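Local coordinates for CELL WALL surface anchor family protein (Streptococcus pneumoniae, PDB 2X9Z) that forms the repeating backbone subunit of the pneumococcal pilus and so probably builds the shaft of a fibre used in adhesion, at residues K4-F9 against V20-P25; R56-L61 against N185-K190; E214-E219 against P253-V258. The protein carries 1 engineered substitution. All blocks are in the same frame, centred on the assembly; numbering follows the deposited sequence.

Along the chain the contacts come in series: contact 1 closes before contact 2 opens, and contact 2 before contact 3. Contact 1 ties strand 4-9 to the loop that follows it, within the larger beta sandwich. Contacts 2 and 3 join this sandwich to the smaller one, which contributes 185-190 and 214-219; their centres are about 6 Å apart, and E214 meets both T58 and the backbone of A186. Contact 1 lies about 12 Å from contact 3, centre to centre. After the smaller sandwich the chain returns to the larger one, where 253-258 serves both: T254 meets K22, P256 and V258 meet F9, and E255 reaches K216.

Contact 1: K4-F9 against V20-P25; sequences KIDKDF and VDKDTP
D6 and D8 offer their carboxylates to K22 from one side of strand 4-9, and the two flat groups are used oxygen by oxygen. On D6, OD1 makes a salt bridge of 2.9 Å to K22 NZ, while OD2 accepts hydrogen bonds from water 1 and from the backbone N of N14. On D8, OD2 accepts from the same water and pairs with R19; OD1 is met on its anti side by F9 N, 2.7 Å away and 22° out of the carboxylate plane. The setting is the pilin isopeptide motif: K7, between the two aspartates, sends its side chain the other way, where NZ is covalently linked to N132 CG and hydrogen-bonded to D55.

K22 belongs to a type I turn from D21 to T24 and comes at D6 from the opposite direction. Its chain leaves with CG between the backbone N and the carbonyl carbon (chi1 73°) and bends once at chi3, which brings the ammonium group to the outer edge of the strand, where K7 O points. There K22 NZ donates to K7 O at 2.8 Å, with the donor tilted 21° from the carbonyl plane. T254 OG1 and water 1 are its other oxygen partners, so the charge of this buried lysine is probably well compensated. D8 is a looser neighbour, its OD2 lying 4.4 Å from K22 NZ.

The loop after strand 4-9 is thereby clasped to the backbone carbonyl of the residue that carries the covalent cross-link. F9 ends the strand by turning its ring against Y36 and P256. Water 1 joins all three charged groups, donating to D6 OD2 and D8 OD2 and accepting from K22 NZ at 2.9 Å.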
# COMPACT_ATOMS: atom_id res chain seq x y z
N LYS A 4 -0.58 -14.73 -2.68
CA LYS A 4 -1.23 -14.43 -1.41
C LYS A 4 -0.31 -13.57 -0.57
O LYS A 4 0.91 -13.66 -0.71
CB LYS A 4 -1.56 -15.72 -0.66
CG LYS A 4 -2.52 -16.64 -1.41
CD LYS A 4 -2.90 -17.86 -0.57
CE LYS A 4 -1.69 -18.69 -0.20
NZ LYS A 4 -1.05 -19.32 -1.38
N ILE A 5 -0.87 -12.75 0.31
CA ILE A 5 -0.06 -11.83 1.10
C ILE A 5 -0.63 -11.62 2.49
O ILE A 5 -1.83 -11.73 2.70
CB ILE A 5 0.07 -10.46 0.38
CG1 ILE A 5 1.13 -9.58 1.05
CG2 ILE A 5 -1.28 -9.76 0.32
CD1 ILE A 5 1.54 -8.41 0.19
N ASP A 6 0.26 -11.33 3.44
CA ASP A 6 -0.17 -10.90 4.75
C ASP A 6 0.84 -9.90 5.29
O ASP A 6 2.02 -9.94 4.93
CB ASP A 6 -0.29 -12.08 5.70
CG ASP A 6 -0.96 -11.71 7.01
OD1 ASP A 6 -1.87 -10.84 7.01
OD2 ASP A 6 -0.58 -12.28 8.05
N LYS A 7 0.36 -8.99 6.13
CA LYS A 7 1.23 -8.05 6.80
C LYS A 7 0.93 -8.08 8.29
O LYS A 7 -0.23 -8.06 8.70
CB LYS A 7 1.00 -6.64 6.28
CG LYS A 7 1.87 -5.65 7.00
CD LYS A 7 1.60 -4.24 6.60
CE LYS A 7 2.62 -3.38 7.29
NZ LYS A 7 2.67 -2.06 6.66
N ASP A 8 1.98 -8.12 9.11
CA ASP A 8 1.79 -8.11 10.55
C ASP A 8 3.09 -7.72 11.23
O ASP A 8 4.08 -7.41 10.58
CB ASP A 8 1.31 -9.49 11.02
CG ASP A 8 0.38 -9.43 12.23
OD1 ASP A 8 0.49 -8.49 13.05
OD2 ASP A 8 -0.47 -10.34 12.36
N PHE A 9 3.08 -7.74 12.55
CA PHE A 9 4.31 -7.52 13.30
C PHE A 9 5.24 -8.71 13.14
O PHE A 9 4.83 -9.79 12.69
CB PHE A 9 3.98 -7.27 14.77
CG PHE A 9 3.02 -6.14 14.98
CD1 PHE A 9 1.75 -6.35 15.51
CD2 PHE A 9 3.37 -4.85 14.60
CE1 PHE A 9 0.87 -5.30 15.66
CE2 PHE A 9 2.49 -3.79 14.77
CZ PHE A 9 1.23 -4.02 15.30
N VAL A 20 -5.53 -14.12 14.04
CA VAL A 20 -6.94 -14.05 14.38
C VAL A 20 -7.33 -12.79 15.16
O VAL A 20 -8.46 -12.30 15.04
CB VAL A 20 -7.37 -15.31 15.18
CG1 VAL A 20 -6.81 -15.26 16.58
CG2 VAL A 20 -8.88 -15.43 15.23
N ASP A 21 -6.40 -12.25 15.94
CA ASP A 21 -6.70 -11.07 16.76
C ASP A 21 -6.02 -9.80 16.27
O ASP A 21 -5.84 -8.85 17.03
CB ASP A 21 -6.37 -11.32 18.25
CG ASP A 21 -4.89 -11.53 18.49
OD1 ASP A 21 -4.14 -11.82 17.53
OD2 ASP A 21 -4.46 -11.39 19.65
N LYS A 22 -5.67 -9.76 14.99
CA LYS A 22 -4.90 -8.62 14.49
C LYS A 22 -5.71 -7.32 14.46
O LYS A 22 -5.13 -6.24 14.40
CB LYS A 22 -4.29 -8.93 13.12
CG LYS A 22 -5.27 -8.94 11.98
CD LYS A 22 -4.62 -9.43 10.71
CE LYS A 22 -3.49 -8.52 10.26
NZ LYS A 22 -2.89 -9.03 8.98
N ASP A 23 -7.03 -7.43 14.53
CA ASP A 23 -7.86 -6.23 14.58
C ASP A 23 -7.58 -5.35 15.80
O ASP A 23 -7.82 -4.14 15.78
CB ASP A 23 -9.35 -6.58 14.56
CG ASP A 23 -10.22 -5.35 14.64
OD1 ASP A 23 -10.21 -4.57 13.67
OD2 ASP A 23 -10.89 -5.16 15.68
N THR A 24 -7.10 -5.98 16.86
CA THR A 24 -6.84 -5.29 18.11
C THR A 24 -5.50 -4.58 18.04
O THR A 24 -4.47 -5.21 17.78
CB THR A 24 -6.82 -6.28 19.27
OG1 THR A 24 -8.11 -6.89 19.39
CG2 THR A 24 -6.48 -5.57 20.56
N PRO A 25 -5.50 -3.25 18.23
CA PRO A 25 -4.21 -2.55 18.23
C PRO A 25 -3.31 -3.04 19.36
O PRO A 25 -3.78 -3.30 20.47
CB PRO A 25 -4.60 -1.08 18.45
CG PRO A 25 -6.02 -1.00 17.97
CD PRO A 25 -6.63 -2.32 18.33
O HOH W 1 -1.86 -11.43 10.26

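Contact 2: R56-L61 against N185-K190; sequences RMTEGL and NAQAGK. Engineered in segment 185-190: A188 (natural residue Thr).
The methyl of T58 makes this contact. T58 CG2 sits 3.6 Å from A186 O, with A186 CB 3.8 Å away and the aliphatic part of Q187 alongside, its CG also 3.8 Å from T58 CG2. These are van der Waals touches, and the T58 and Q187 side chains pass at a slant.

The hydroxyl's bonds probably fix the rotation of this side chain. T58 OG1 lies between the backbone N and the carbonyl carbon (chi1 56°), hydrogen-bonded to E130 OE1 and the backbone N of S131, and with OG1 held there CG2 points across the seam. The backbone of T58 starts a type I turn, closed by L61 N to T58 O, and the next residue, E59, offers its N to E214 OE1. Across the seam Q187 has both ends of its amide in use: OE1 takes the backbone N of E214, and NE2 reaches P129 O. The backbone of A186 is hydrogen-bonded to E214 as well, so E214 serves both segments.

Further out, N185 shapes the loop. Its OD1 accepts from Q187 N at 2.8 Å, in the carbonyl plane, and from A188 N at 2.9 Å, this second donor standing 63° out of that plane. A188 is an engineered residue, threonine in nature, and takes part here through its backbone. The chain then turns back, G189 N hydrogen-bonding to N185 O and N185 N to K190 O.

An Asx turn, continued as an Asx motif, thus shapes the tip of the beta hairpin joining strands 179-185 and 191-197, and that tip rests on the turn that follows strand 50-57, at the seam between two beta sandwiches, consistent with a backbone pilin built of Cna-B-like domains.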
# COMPACT_ATOMS: atom_id res chain seq x y z
N ARG A 56 2.94 2.44 2.91
CA ARG A 56 2.91 3.76 3.54
C ARG A 56 2.27 3.65 4.90
O ARG A 56 1.48 2.75 5.15
CB ARG A 56 2.15 4.77 2.68
CG ARG A 56 2.77 5.07 1.33
CD ARG A 56 4.10 5.83 1.48
NE ARG A 56 4.66 6.27 0.19
CZ ARG A 56 5.33 5.48 -0.65
NH1 ARG A 56 5.50 4.20 -0.36
NH2 ARG A 56 5.81 5.98 -1.78
N MSE A 57 2.60 4.58 5.79
CA MSE A 57 2.05 4.49 7.14
C MSE A 57 1.63 5.85 7.69
O MSE A 57 2.07 6.90 7.21
CB MSE A 57 3.02 3.76 8.08
CG MSE A 57 4.38 4.41 8.21
SE MSE A 57 5.75 3.07 8.63
CE MSE A 57 5.86 2.29 6.84
N THR A 58 0.75 5.82 8.68
CA THR A 58 0.18 7.05 9.23
C THR A 58 1.22 7.80 10.07
O THR A 58 2.23 7.23 10.47
CB THR A 58 -1.12 6.76 10.00
OG1 THR A 58 -0.86 5.79 11.01
CG2 THR A 58 -2.17 6.20 9.04
N GLU A 59 0.97 9.08 10.31
CA GLU A 59 2.03 9.98 10.75
C GLU A 59 2.61 9.69 12.14
O GLU A 59 3.73 10.12 12.44
CB GLU A 59 1.59 11.44 10.64
CG GLU A 59 0.49 11.83 11.60
CD GLU A 59 0.23 13.32 11.62
OE1 GLU A 59 0.85 14.06 10.83
OE2 GLU A 59 -0.59 13.77 12.44
N GLY A 60 1.88 8.95 12.97
CA GLY A 60 2.35 8.58 14.29
C GLY A 60 3.38 7.46 14.26
O GLY A 60 3.96 7.12 15.29
N LEU A 61 3.57 6.87 13.08
CA LEU A 61 4.63 5.88 12.89
C LEU A 61 5.70 6.45 11.96
O LEU A 61 5.45 6.67 10.78
CB LEU A 61 4.07 4.60 12.28
CG LEU A 61 3.24 3.71 13.19
CD1 LEU A 61 2.42 2.75 12.35
CD2 LEU A 61 4.15 2.96 14.16
N ASN A 185 -10.75 5.72 6.75
CA ASN A 185 -9.92 6.25 7.82
C ASN A 185 -8.63 5.44 7.83
O ASN A 185 -8.67 4.23 8.06
CB ASN A 185 -10.66 6.12 9.16
CG ASN A 185 -9.86 6.65 10.34
OD1 ASN A 185 -8.65 6.46 10.42
ND2 ASN A 185 -10.54 7.30 11.26
N ALA A 186 -7.49 6.08 7.56
CA ALA A 186 -6.24 5.35 7.36
C ALA A 186 -5.71 4.78 8.67
O ALA A 186 -4.92 3.84 8.67
CB ALA A 186 -5.19 6.26 6.72
N GLN A 187 -6.18 5.33 9.78
CA GLN A 187 -5.69 4.90 11.09
C GLN A 187 -6.52 3.75 11.63
O GLN A 187 -5.96 2.77 12.13
CB GLN A 187 -5.65 6.09 12.06
CG GLN A 187 -4.80 7.23 11.52
CD GLN A 187 -4.95 8.51 12.32
OE1 GLN A 187 -5.33 9.55 11.78
NE2 GLN A 187 -4.64 8.44 13.60
N ALA A 188 -7.84 3.85 11.50
CA ALA A 188 -8.75 2.89 12.12
C ALA A 188 -9.27 1.82 11.17
O ALA A 188 -9.62 0.72 11.60
CB ALA A 188 -9.91 3.62 12.79
N GLY A 189 -9.36 2.14 9.88
CA GLY A 189 -9.67 1.15 8.86
C GLY A 189 -11.09 1.09 8.33
O GLY A 189 -11.39 0.28 7.45
N LYS A 190 -11.97 1.93 8.85
CA LYS A 190 -13.38 1.90 8.45
C LYS A 190 -13.69 2.83 7.28
O LYS A 190 -13.10 3.90 7.14
CB LYS A 190 -14.26 2.24 9.65
CG LYS A 190 -15.75 1.97 9.44
CD LYS A 190 -16.50 2.09 10.76
CE LYS A 190 -17.99 1.93 10.56
NZ LYS A 190 -18.72 2.13 11.85

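Contact 3: E214-E219 against P253-V258; sequences EYKFVE and PTEPKV
K216 and E255 alone bridge these two segments, approaching from opposite directions across backbones whose CA atoms are still 13.8 Å apart. The close part is the ion pair. K216 NZ makes a salt bridge of 3.1 Å to E255 OE1, and E255 OE2 lies only a little further from it, at 3.4 Å, so the ammonium group faces both carboxylate oxygens unequally. Both chains are stretched to span the gap: K216 starts with CG between its backbone N and carbonyl carbon (chi1 56°) and then runs fully extended, and E255 is extended beyond CG too.

Strand 130-139 packs against the pair, with D133 touching both side chains and S131 touching E255. K216, on strand 215-219 of the smaller beta sandwich, is buried and also rests against V184 of the neighbouring strand. E255 is partly exposed, in the run leading to strand 257-259 of the larger sandwich. On the looser side water 2 bridges the pair: it accepts from K216 NZ at 2.8 Å and lies 3.2 Å from E255 OE2, a longer and less certain bond.

The interdomain link is thus one ion pair with a water beside it; with K216 buried and E255 partly exposed, the carboxylate would be expected to favour the protonated ammonium group.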
# COMPACT_ATOMS: atom_id res chain seq x y z
N GLU A 214 -6.12 11.29 9.23
CA GLU A 214 -5.62 10.90 7.92
C GLU A 214 -6.56 9.91 7.26
O GLU A 214 -7.00 8.95 7.89
CB GLU A 214 -4.24 10.28 8.04
CG GLU A 214 -3.16 11.28 8.32
CD GLU A 214 -1.80 10.64 8.34
OE1 GLU A 214 -1.47 9.98 9.35
OE2 GLU A 214 -1.07 10.76 7.34
N TYR A 215 -6.86 10.15 5.98
CA TYR A 215 -7.73 9.29 5.21
C TYR A 215 -7.02 8.82 3.95
O TYR A 215 -5.97 9.35 3.58
CB TYR A 215 -9.00 10.03 4.78
CG TYR A 215 -9.82 10.62 5.90
CD1 TYR A 215 -10.90 9.92 6.43
CD2 TYR A 215 -9.55 11.89 6.39
CE1 TYR A 215 -11.66 10.46 7.45
CE2 TYR A 215 -10.31 12.44 7.41
CZ TYR A 215 -11.37 11.72 7.93
OH TYR A 215 -12.14 12.26 8.94
N LYS A 216 -7.60 7.84 3.28
CA LYS A 216 -7.06 7.37 2.01
C LYS A 216 -8.22 7.04 1.08
O LYS A 216 -9.21 6.46 1.52
CB LYS A 216 -6.17 6.14 2.22
CG LYS A 216 -6.85 4.97 2.95
CD LYS A 216 -5.88 3.82 3.25
CE LYS A 216 -6.62 2.65 3.90
NZ LYS A 216 -5.71 1.55 4.34
N PHE A 217 -8.10 7.41 -0.20
CA PHE A 217 -9.04 6.94 -1.21
C PHE A 217 -8.50 5.62 -1.75
O PHE A 217 -7.40 5.59 -2.32
CB PHE A 217 -9.17 7.92 -2.39
CG PHE A 217 -9.94 9.18 -2.08
CD1 PHE A 217 -11.32 9.18 -2.03
CD2 PHE A 217 -9.26 10.37 -1.90
CE1 PHE A 217 -12.03 10.35 -1.77
CE2 PHE A 217 -9.96 11.54 -1.64
CZ PHE A 217 -11.34 11.53 -1.57
N VAL A 218 -9.27 4.55 -1.58
CA VAL A 218 -8.86 3.25 -2.12
C VAL A 218 -9.71 2.96 -3.36
O VAL A 218 -10.92 2.81 -3.27
CB VAL A 218 -9.03 2.12 -1.07
CG1 VAL A 218 -8.46 0.82 -1.59
CG2 VAL A 218 -8.38 2.51 0.27
N GLU A 219 -9.06 2.91 -4.51
CA GLU A 219 -9.77 2.66 -5.76
C GLU A 219 -10.33 1.24 -5.79
O GLU A 219 -9.59 0.27 -5.58
CB GLU A 219 -8.82 2.86 -6.94
CG GLU A 219 -9.48 2.76 -8.30
CD GLU A 219 -8.54 3.17 -9.41
OE1 GLU A 219 -8.09 4.34 -9.41
OE2 GLU A 219 -8.23 2.33 -10.28
N PRO A 253 -3.22 -6.58 1.80
CA PRO A 253 -3.34 -7.37 3.03
C PRO A 253 -4.10 -6.64 4.13
O PRO A 253 -4.15 -5.41 4.15
CB PRO A 253 -1.87 -7.56 3.47
CG PRO A 253 -1.15 -6.41 2.86
CD PRO A 253 -1.84 -6.13 1.56
N THR A 254 -4.70 -7.39 5.04
CA THR A 254 -5.23 -6.79 6.26
C THR A 254 -4.06 -6.23 7.05
O THR A 254 -2.93 -6.73 6.95
CB THR A 254 -6.04 -7.79 7.10
OG1 THR A 254 -5.24 -8.95 7.36
CG2 THR A 254 -7.32 -8.20 6.37
N GLU A 255 -4.33 -5.19 7.83
CA GLU A 255 -3.29 -4.33 8.38
C GLU A 255 -3.28 -4.39 9.90
O GLU A 255 -4.33 -4.38 10.55
CB GLU A 255 -3.52 -2.89 7.89
CG GLU A 255 -3.66 -2.78 6.36
CD GLU A 255 -4.27 -1.46 5.87
OE1 GLU A 255 -4.25 -1.21 4.64
OE2 GLU A 255 -4.76 -0.66 6.70
N PRO A 256 -2.09 -4.48 10.49
CA PRO A 256 -1.95 -4.44 11.95
C PRO A 256 -2.08 -3.01 12.44
O PRO A 256 -1.96 -2.07 11.64
CB PRO A 256 -0.52 -4.94 12.17
CG PRO A 256 0.22 -4.44 10.97
CD PRO A 256 -0.78 -4.50 9.81
N LYS A 257 -2.33 -2.83 13.73
CA LYS A 257 -2.46 -1.50 14.31
C LYS A 257 -1.69 -1.39 15.62
O LYS A 257 -1.52 -2.39 16.33
CB LYS A 257 -3.93 -1.15 14.56
CG LYS A 257 -4.77 -1.03 13.30
CD LYS A 257 -6.22 -0.78 13.66
CE LYS A 257 -7.07 -0.67 12.41
NZ LYS A 257 -6.79 -1.80 11.48
N VAL A 258 -1.23 -0.19 15.92
CA VAL A 258 -0.65 0.09 17.23
C VAL A 258 -1.42 1.22 17.89
O VAL A 258 -2.12 1.98 17.22
CB VAL A 258 0.84 0.46 17.12
CG1 VAL A 258 1.62 -0.64 16.44
CG2 VAL A 258 1.00 1.78 16.38
O HOH W 2 -3.97 2.38 6.43